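Local coordinates for ParA (Salmonella enterica subsp. enterica serovar Newport str. SL317, PDB 3EZF), which probably acts as the Walker-type partition ATPase that helps segregate low-copy plasmids and, when bound to ADP, regulates transcription through DNA binding, at residues 107-119 / 263-276. Sequence-based numbering, arbitrary orientation.
Sequences IHKSPYVIFVVNL and LLNGLAASDLLLTP. With SO4 (sulfate ion), chain B.
Phe115 of strand 112-116 packs its ring against Leu263, Gly266 and Leu267, in the helix that residues 268-271 link to strand 272-277. Its CB packs against the Ser270 side chain, whose OG lies near the plane of the ring. CG stands anti to the backbone N (chi1 -178°), which carries the ring to the helix. Phe115 CD1 lies 3.5 Å from Gly266 C and CE1 nears Leu267 N and Gly266 CA, while CD2 touches Leu273 CD1, the two side chains running alongside each other. At the tip, CZ abuts Leu263 CD1. Leu267 CD2, which CE2 also approaches, covers one face in a CH-pi contact, 4.0 Å from the centroid of the Phe115 ring. Ser270 OG is itself held by a 2.7 Å hydrogen bond to Gly266 O. The two strands are neighbours in the parallel sheet of a P-loop NTPase fold. Hydrogen bonds join Phe115 N to Leu272 O, Leu274 N to Phe115 O and, nearly straight at 177°, Val117 N to Leu274 O (2.8 Å). Val113 O accepts from both Asp271 N and Leu272 N. On the other face of the sheet from Phe115, Ile114 CG1 lies against Leu272 CD1. Asp271 OD1 sits 3.5 Å above the centre of the Tyr112 ring, and OD2 forms a salt bridge with Arg309.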
ATOM      1  N   ILE A 107     -22.925 -19.493 -22.884  1.00 58.09           N
ATOM      2  CA  ILE A 107     -21.890 -20.437 -23.263  1.00 57.97           C
ATOM      3  C   ILE A 107     -21.277 -21.099 -22.049  1.00 60.95           C
ATOM      4  O   ILE A 107     -21.073 -22.316 -22.029  1.00 64.47           O
ATOM      5  CB  ILE A 107     -20.752 -19.728 -24.034  1.00 55.33           C
ATOM      6  CG1 ILE A 107     -21.207 -19.388 -25.443  1.00 47.89           C
ATOM      7  CG2 ILE A 107     -19.505 -20.597 -24.047  1.00 56.74           C
ATOM      8  CD1 ILE A 107     -22.472 -18.600 -25.479  1.00 55.51           C
ATOM      9  N   HIS A 108     -20.995 -20.291 -21.031  1.00 61.50           N
ATOM     10  CA  HIS A 108     -20.342 -20.783 -19.826  1.00 61.49           C
ATOM     11  C   HIS A 108     -21.208 -20.973 -18.589  1.00 63.06           C
ATOM     12  O   HIS A 108     -22.086 -20.156 -18.308  1.00 62.34           O
ATOM     13  CB  HIS A 108     -19.203 -19.836 -19.479  1.00 58.54           C
ATOM     14  CG  HIS A 108     -18.246 -19.609 -20.605  1.00 57.68           C
ATOM     15  ND1 HIS A 108     -17.238 -20.498 -20.924  1.00 55.97           N
ATOM     16  CD2 HIS A 108     -18.144 -18.595 -21.491  1.00 56.53           C
ATOM     17  CE1 HIS A 108     -16.557 -20.031 -21.954  1.00 54.68           C
ATOM     18  NE2 HIS A 108     -17.085 -18.878 -22.317  1.00 53.52           N
ATOM     19  N   LYS A 109     -20.958 -22.057 -17.850  1.00 66.41           N
ATOM     20  CA  LYS A 109     -21.691 -22.283 -16.610  1.00 70.71           C
ATOM     21  C   LYS A 109     -21.279 -21.108 -15.736  1.00 72.21           C
ATOM     22  O   LYS A 109     -20.326 -20.390 -16.074  1.00 72.48           O
ATOM     23  CB  LYS A 109     -21.309 -23.611 -15.954  1.00 72.75           C
ATOM     24  CG  LYS A 109     -22.090 -24.790 -16.508  1.00 78.55           C
ATOM     25  CD  LYS A 109     -21.829 -26.046 -15.705  1.00 81.68           C
ATOM     26  CE  LYS A 109     -22.492 -27.258 -16.351  1.00 85.04           C
ATOM     27  NZ  LYS A 109     -22.171 -28.507 -15.600  1.00 84.90           N
ATOM     28  N   SER A 110     -21.924 -20.916 -14.571  1.00 72.48           N
ATOM     29  CA  SER A 110     -21.614 -19.665 -13.891  1.00 67.74           C
ATOM     30  C   SER A 110     -20.653 -19.657 -12.686  1.00 67.00           C
ATOM     31  O   SER A 110     -20.563 -20.575 -11.883  1.00 64.19           O
ATOM     32  CB  SER A 110     -22.913 -18.969 -13.542  1.00 70.27           C
ATOM     33  OG  SER A 110     -23.129 -17.843 -14.375  1.00 70.18           O
ATOM     34  N   PRO A 111     -19.923 -18.495 -12.669  1.00 66.03           N
ATOM     35  CA  PRO A 111     -18.809 -18.051 -11.764  1.00 63.37           C
ATOM     36  C   PRO A 111     -17.370 -18.440 -12.123  1.00 59.95           C
ATOM     37  O   PRO A 111     -16.864 -19.440 -11.638  1.00 64.67           O
ATOM     38  CB  PRO A 111     -19.271 -18.592 -10.429  1.00 64.03           C
ATOM     39  CG  PRO A 111     -20.551 -17.866 -10.491  1.00 64.52           C
ATOM     40  CD  PRO A 111     -20.415 -17.319 -11.894  1.00 67.95           C
ATOM     41  N   TYR A 112     -16.738 -17.691 -12.963  1.00 47.25           N
ATOM     42  CA  TYR A 112     -15.349 -17.909 -13.259  1.00 44.50           C
ATOM     43  C   TYR A 112     -14.642 -16.962 -12.271  1.00 46.41           C
ATOM     44  O   TYR A 112     -14.674 -15.750 -12.444  1.00 40.13           O
ATOM     45  CB  TYR A 112     -14.971 -17.625 -14.737  1.00 39.29           C
ATOM     46  CG  TYR A 112     -13.654 -18.248 -15.043  1.00 35.58           C
ATOM     47  CD1 TYR A 112     -12.500 -17.481 -15.239  1.00 36.68           C
ATOM     48  CD2 TYR A 112     -13.538 -19.652 -15.090  1.00 34.15           C
ATOM     49  CE1 TYR A 112     -11.254 -18.107 -15.451  1.00 34.62           C
ATOM     50  CE2 TYR A 112     -12.295 -20.270 -15.274  1.00 35.97           C
ATOM     51  CZ  TYR A 112     -11.162 -19.492 -15.454  1.00 37.16           C
ATOM     52  OH  TYR A 112      -9.944 -20.102 -15.622  1.00 38.55           O
ATOM     53  N   VAL A 113     -14.007 -17.505 -11.230  1.00 43.48           N
ATOM     54  CA  VAL A 113     -13.357 -16.675 -10.219  1.00 41.34           C
ATOM     55  C   VAL A 113     -11.875 -16.407 -10.490  1.00 43.78           C
ATOM     56  O   VAL A 113     -11.057 -17.333 -10.560  1.00 41.17           O
ATOM     57  CB  VAL A 113     -13.526 -17.296  -8.824  1.00 39.23           C
ATOM     58  CG1 VAL A 113     -12.928 -16.392  -7.766  1.00 42.81           C
ATOM     59  CG2 VAL A 113     -14.977 -17.502  -8.553  1.00 42.62           C
ATOM     60  N   ILE A 114     -11.541 -15.122 -10.606  1.00 42.41           N
ATOM     61  CA  ILE A 114     -10.185 -14.679 -10.897  1.00 38.26           C
ATOM     62  C   ILE A 114      -9.470 -14.036  -9.710  1.00 39.16           C
ATOM     63  O   ILE A 114      -9.828 -12.951  -9.274  1.00 46.51           O
ATOM     64  CB  ILE A 114     -10.230 -13.684 -12.056  1.00 39.92           C
ATOM     65  CG1 ILE A 114     -10.751 -14.396 -13.308  1.00 41.33           C
ATOM     66  CG2 ILE A 114      -8.869 -13.073 -12.271  1.00 37.42           C
ATOM     67  CD1 ILE A 114     -11.820 -13.631 -14.062  1.00 33.93           C
ATOM     68  N   PHE A 115      -8.453 -14.708  -9.189  1.00 39.38           N
ATOM     69  CA  PHE A 115      -7.703 -14.181  -8.061  1.00 40.85           C
ATOM     70  C   PHE A 115      -6.619 -13.269  -8.604  1.00 43.90           C
ATOM     71  O   PHE A 115      -5.661 -13.750  -9.206  1.00 47.74           O
ATOM     72  CB  PHE A 115      -7.056 -15.319  -7.273  1.00 40.58           C
ATOM     73  CG  PHE A 115      -6.297 -14.853  -6.072  1.00 46.25           C
ATOM     74  CD1 PHE A 115      -6.897 -14.827  -4.816  1.00 47.95           C
ATOM     75  CD2 PHE A 115      -5.001 -14.369  -6.208  1.00 47.06           C
ATOM     76  CE1 PHE A 115      -6.213 -14.315  -3.709  1.00 48.41           C
ATOM     77  CE2 PHE A 115      -4.308 -13.855  -5.118  1.00 48.33           C
ATOM     78  CZ  PHE A 115      -4.913 -13.828  -3.864  1.00 49.33           C
ATOM     79  N   VAL A 116      -6.760 -11.960  -8.396  1.00 47.15           N
ATOM     80  CA  VAL A 116      -5.773 -10.992  -8.889  1.00 49.08           C
ATOM     81  C   VAL A 116      -4.619 -10.798  -7.912  1.00 49.58           C
ATOM     82  O   VAL A 116      -4.841 -10.376  -6.780  1.00 48.13           O
ATOM     83  CB  VAL A 116      -6.420  -9.623  -9.141  1.00 51.36           C
ATOM     84  CG1 VAL A 116      -5.470  -8.727  -9.919  1.00 53.00           C
ATOM     85  CG2 VAL A 116      -7.712  -9.801  -9.900  1.00 52.57           C
ATOM     86  N   VAL A 117      -3.399 -11.099  -8.368  1.00 53.76           N
ATOM     87  CA  VAL A 117      -2.177 -10.988  -7.564  1.00 56.70           C
ATOM     88  C   VAL A 117      -1.623  -9.572  -7.508  1.00 59.11           C
ATOM     89  O   VAL A 117      -0.732  -9.218  -8.270  1.00 60.75           O
ATOM     90  CB  VAL A 117      -1.078 -11.915  -8.114  1.00 54.93           C
ATOM     91  CG1 VAL A 117       0.248 -11.658  -7.408  1.00 52.61           C
ATOM     92  CG2 VAL A 117      -1.496 -13.356  -7.928  1.00 55.80           C
ATOM     93  N   ASN A 118      -2.138  -8.769  -6.586  1.00 62.93           N
ATOM     94  CA  ASN A 118      -1.689  -7.398  -6.459  1.00 67.42           C
ATOM     95  C   ASN A 118      -0.688  -7.252  -5.335  1.00 70.73           C
ATOM     96  O   ASN A 118      -1.045  -7.349  -4.156  1.00 67.47           O
ATOM     97  CB  ASN A 118      -2.869  -6.474  -6.197  1.00 72.25           C
ATOM     98  CG  ASN A 118      -2.613  -5.069  -6.696  1.00 78.41           C
ATOM     99  OD1 ASN A 118      -2.461  -4.849  -7.905  1.00 73.79           O
ATOM    100  ND2 ASN A 118      -2.547  -4.105  -5.768  1.00 81.84           N
ATOM    101  N   LEU A 119       0.563  -7.000  -5.716  1.00 72.50           N
ATOM    102  CA  LEU A 119       1.653  -6.840  -4.767  1.00 74.86           C
ATOM    103  C   LEU A 119       1.904  -5.352  -4.508  1.00 76.63           C
ATOM    104  O   LEU A 119       2.292  -4.954  -3.406  1.00 78.07           O
ATOM    105  CB  LEU A 119       2.915  -7.505  -5.323  1.00 74.56           C
ATOM    106  CG  LEU A 119       3.960  -7.977  -4.307  1.00 79.58           C
ATOM    107  CD1 LEU A 119       5.002  -8.843  -5.017  1.00 79.12           C
ATOM    108  CD2 LEU A 119       4.613  -6.773  -3.622  1.00 79.91           C
ATOM    109  N   LEU A 263      -6.161 -13.978   1.957  1.00 45.10           N
ATOM    110  CA  LEU A 263      -5.387 -14.519   0.830  1.00 44.18           C
ATOM    111  C   LEU A 263      -5.757 -15.991   0.623  1.00 42.41           C
ATOM    112  O   LEU A 263      -6.089 -16.414  -0.486  1.00 41.09           O
ATOM    113  CB  LEU A 263      -3.894 -14.444   1.131  1.00 45.62           C
ATOM    114  CG  LEU A 263      -2.893 -14.143   0.015  1.00 48.43           C
ATOM    115  CD1 LEU A 263      -3.153 -15.000  -1.198  1.00 50.65           C
ATOM    116  CD2 LEU A 263      -3.006 -12.675  -0.340  1.00 51.80           C
ATOM    117  N   LEU A 264      -5.683 -16.755   1.713  1.00 42.54           N
ATOM    118  CA  LEU A 264      -6.002 -18.178   1.725  1.00 45.92           C
ATOM    119  C   LEU A 264      -7.424 -18.440   1.208  1.00 48.31           C
ATOM    120  O   LEU A 264      -7.642 -19.333   0.387  1.00 51.00           O
ATOM    121  CB  LEU A 264      -5.849 -18.738   3.146  1.00 51.47           C
ATOM    122  CG  LEU A 264      -4.497 -19.181   3.737  1.00 51.30           C
ATOM    123  CD1 LEU A 264      -4.152 -20.547   3.221  1.00 52.42           C
ATOM    124  CD2 LEU A 264      -3.408 -18.200   3.403  1.00 51.58           C
ATOM    125  N   ASN A 265      -8.393 -17.669   1.692  1.00 48.73           N
ATOM    126  CA  ASN A 265      -9.768 -17.830   1.247  1.00 47.02           C
ATOM    127  C   ASN A 265      -9.832 -17.499  -0.234  1.00 47.46           C
ATOM    128  O   ASN A 265     -10.518 -18.187  -0.991  1.00 54.39           O
ATOM    129  CB  ASN A 265     -10.710 -16.918   2.038  1.00 46.63           C
ATOM    130  CG  ASN A 265     -11.421 -17.651   3.162  1.00 47.66           C
ATOM    131  OD1 ASN A 265     -12.282 -18.497   2.929  1.00 50.55           O
ATOM    132  ND2 ASN A 265     -11.056 -17.333   4.385  1.00 50.49           N
ATOM    133  N   GLY A 266      -9.116 -16.457  -0.652  1.00 39.21           N
ATOM    134  CA  GLY A 266      -9.110 -16.107  -2.061  1.00 40.96           C
ATOM    135  C   GLY A 266      -8.604 -17.249  -2.939  1.00 40.00           C
ATOM    136  O   GLY A 266      -9.306 -17.714  -3.828  1.00 39.40           O
ATOM    137  N   LEU A 267      -7.378 -17.696  -2.697  1.00 40.02           N
ATOM    138  CA  LEU A 267      -6.809 -18.785  -3.473  1.00 41.76           C
ATOM    139  C   LEU A 267      -7.685 -20.017  -3.443  1.00 43.39           C
ATOM    140  O   LEU A 267      -7.754 -20.756  -4.425  1.00 43.05           O
ATOM    141  CB  LEU A 267      -5.443 -19.183  -2.920  1.00 43.07           C
ATOM    142  CG  LEU A 267      -4.248 -18.279  -3.160  1.00 38.92           C
ATOM    143  CD1 LEU A 267      -3.024 -18.974  -2.649  1.00 39.42           C
ATOM    144  CD2 LEU A 267      -4.099 -17.989  -4.641  1.00 39.19           C
ATOM    145  N   ALA A 268      -8.341 -20.240  -2.308  1.00 45.69           N
ATOM    146  CA  ALA A 268      -9.191 -21.421  -2.115  1.00 46.51           C
ATOM    147  C   ALA A 268     -10.526 -21.446  -2.864  1.00 42.59           C
ATOM    148  O   ALA A 268     -11.213 -22.460  -2.846  1.00 46.39           O
ATOM    149  CB  ALA A 268      -9.438 -21.629  -0.606  1.00 40.80           C
ATOM    150  N   ALA A 269     -10.891 -20.355  -3.525  1.00 41.96           N
ATOM    151  CA  ALA A 269     -12.171 -20.290  -4.215  1.00 43.13           C
ATOM    152  C   ALA A 269     -12.046 -19.896  -5.663  1.00 45.14           C
ATOM    153  O   ALA A 269     -13.040 -19.902  -6.396  1.00 48.11           O
ATOM    154  CB  ALA A 269     -13.076 -19.299  -3.508  1.00 44.86           C
ATOM    155  N   SER A 270     -10.828 -19.557  -6.072  1.00 44.36           N
ATOM    156  CA  SER A 270     -10.557 -19.116  -7.432  1.00 45.40           C
ATOM    157  C   SER A 270     -10.046 -20.218  -8.343  1.00 47.02           C
ATOM    158  O   SER A 270      -9.363 -21.148  -7.906  1.00 46.78           O
ATOM    159  CB  SER A 270      -9.555 -17.965  -7.395  1.00 44.71           C
ATOM    160  OG  SER A 270      -9.914 -17.041  -6.384  1.00 50.28           O
ATOM    161  N   ASP A 271     -10.372 -20.106  -9.625  1.00 48.39           N
ATOM    162  CA  ASP A 271      -9.932 -21.106 -10.581  1.00 52.67           C
ATOM    163  C   ASP A 271      -8.875 -20.573 -11.530  1.00 48.11           C
ATOM    164  O   ASP A 271      -8.302 -21.326 -12.314  1.00 47.90           O
ATOM    165  CB  ASP A 271     -11.130 -21.671 -11.371  1.00 59.33           C
ATOM    166  CG  ASP A 271     -12.265 -20.679 -11.501  1.00 61.14           C
ATOM    167  OD1 ASP A 271     -11.984 -19.506 -11.821  1.00 68.64           O
ATOM    168  OD2 ASP A 271     -13.433 -21.073 -11.288  1.00 55.06           O
ATOM    169  N   LEU A 272      -8.597 -19.280 -11.434  1.00 48.12           N
ATOM    170  CA  LEU A 272      -7.601 -18.645 -12.294  1.00 49.02           C
ATOM    171  C   LEU A 272      -6.759 -17.633 -11.501  1.00 47.88           C
ATOM    172  O   LEU A 272      -7.288 -16.738 -10.850  1.00 49.23           O
ATOM    173  CB  LEU A 272      -8.314 -17.947 -13.476  1.00 47.64           C
ATOM    174  CG  LEU A 272      -7.577 -17.384 -14.708  1.00 46.14           C
ATOM    175  CD1 LEU A 272      -7.789 -15.884 -14.798  1.00 46.34           C
ATOM    176  CD2 LEU A 272      -6.101 -17.701 -14.647  1.00 47.06           C
ATOM    177  N   LEU A 273      -5.443 -17.784 -11.557  1.00 47.62           N
ATOM    178  CA  LEU A 273      -4.549 -16.868 -10.871  1.00 50.81           C
ATOM    179  C   LEU A 273      -4.101 -15.833 -11.885  1.00 54.32           C
ATOM    180  O   LEU A 273      -3.459 -16.171 -12.873  1.00 56.32           O
ATOM    181  CB  LEU A 273      -3.318 -17.600 -10.363  1.00 52.90           C
ATOM    182  CG  LEU A 273      -2.537 -16.836  -9.296  1.00 52.63           C
ATOM    183  CD1 LEU A 273      -3.296 -16.921  -7.969  1.00 53.43           C
ATOM    184  CD2 LEU A 273      -1.163 -17.440  -9.134  1.00 54.33           C
ATOM    185  N   LEU A 274      -4.434 -14.572 -11.655  1.00 55.65           N
ATOM    186  CA  LEU A 274      -4.023 -13.548 -12.595  1.00 56.01           C
ATOM    187  C   LEU A 274      -2.912 -12.720 -11.958  1.00 56.30           C
ATOM    188  O   LEU A 274      -3.155 -11.911 -11.069  1.00 54.57           O
ATOM    189  CB  LEU A 274      -5.222 -12.683 -12.991  1.00 52.90           C
ATOM    190  CG  LEU A 274      -5.027 -11.699 -14.147  1.00 50.61           C
ATOM    191  CD1 LEU A 274      -6.360 -11.115 -14.548  1.00 53.64           C
ATOM    192  CD2 LEU A 274      -4.089 -10.586 -13.724  1.00 54.98           C
ATOM    193  N   THR A 275      -1.685 -12.952 -12.420  1.00 58.95           N
ATOM    194  CA  THR A 275      -0.511 -12.259 -11.910  1.00 60.91           C
ATOM    195  C   THR A 275       0.020 -11.153 -12.806  1.00 66.96           C
ATOM    196  O   THR A 275       0.636 -11.407 -13.836  1.00 68.57           O
ATOM    197  CB  THR A 275       0.671 -13.214 -11.689  1.00 58.09           C
ATOM    198  OG1 THR A 275       0.314 -14.222 -10.742  1.00 60.39           O
ATOM    199  CG2 THR A 275       1.881 -12.440 -11.168  1.00 54.54           C
ATOM    200  N   PRO A 276      -0.231  -9.903 -12.435  1.00 70.96           N
ATOM    201  CA  PRO A 276       0.288  -8.823 -13.270  1.00 75.60           C
ATOM    202  C   PRO A 276       1.705  -8.554 -12.738  1.00 77.27           C
ATOM    203  O   PRO A 276       1.892  -8.362 -11.533  1.00 76.94           O
ATOM    204  CB  PRO A 276      -0.688  -7.686 -12.988  1.00 73.70           C
ATOM    205  CG  PRO A 276      -1.040  -7.914 -11.558  1.00 74.39           C
ATOM    206  CD  PRO A 276      -1.238  -9.404 -11.482  1.00 73.59           C
TER
HETATM  207  S   SO4 B 599     -18.139 -23.927 -20.014  1.00153.11           S
HETATM  208  O1  SO4 B 599     -18.954 -25.080 -20.441  1.00152.96           O
HETATM  209  O2  SO4 B 599     -16.715 -24.309 -19.983  1.00152.71           O
HETATM  210  O3  SO4 B 599     -18.563 -23.493 -18.671  1.00151.19           O
HETATM  211  O4  SO4 B 599     -18.324 -22.826 -20.972  1.00152.09           O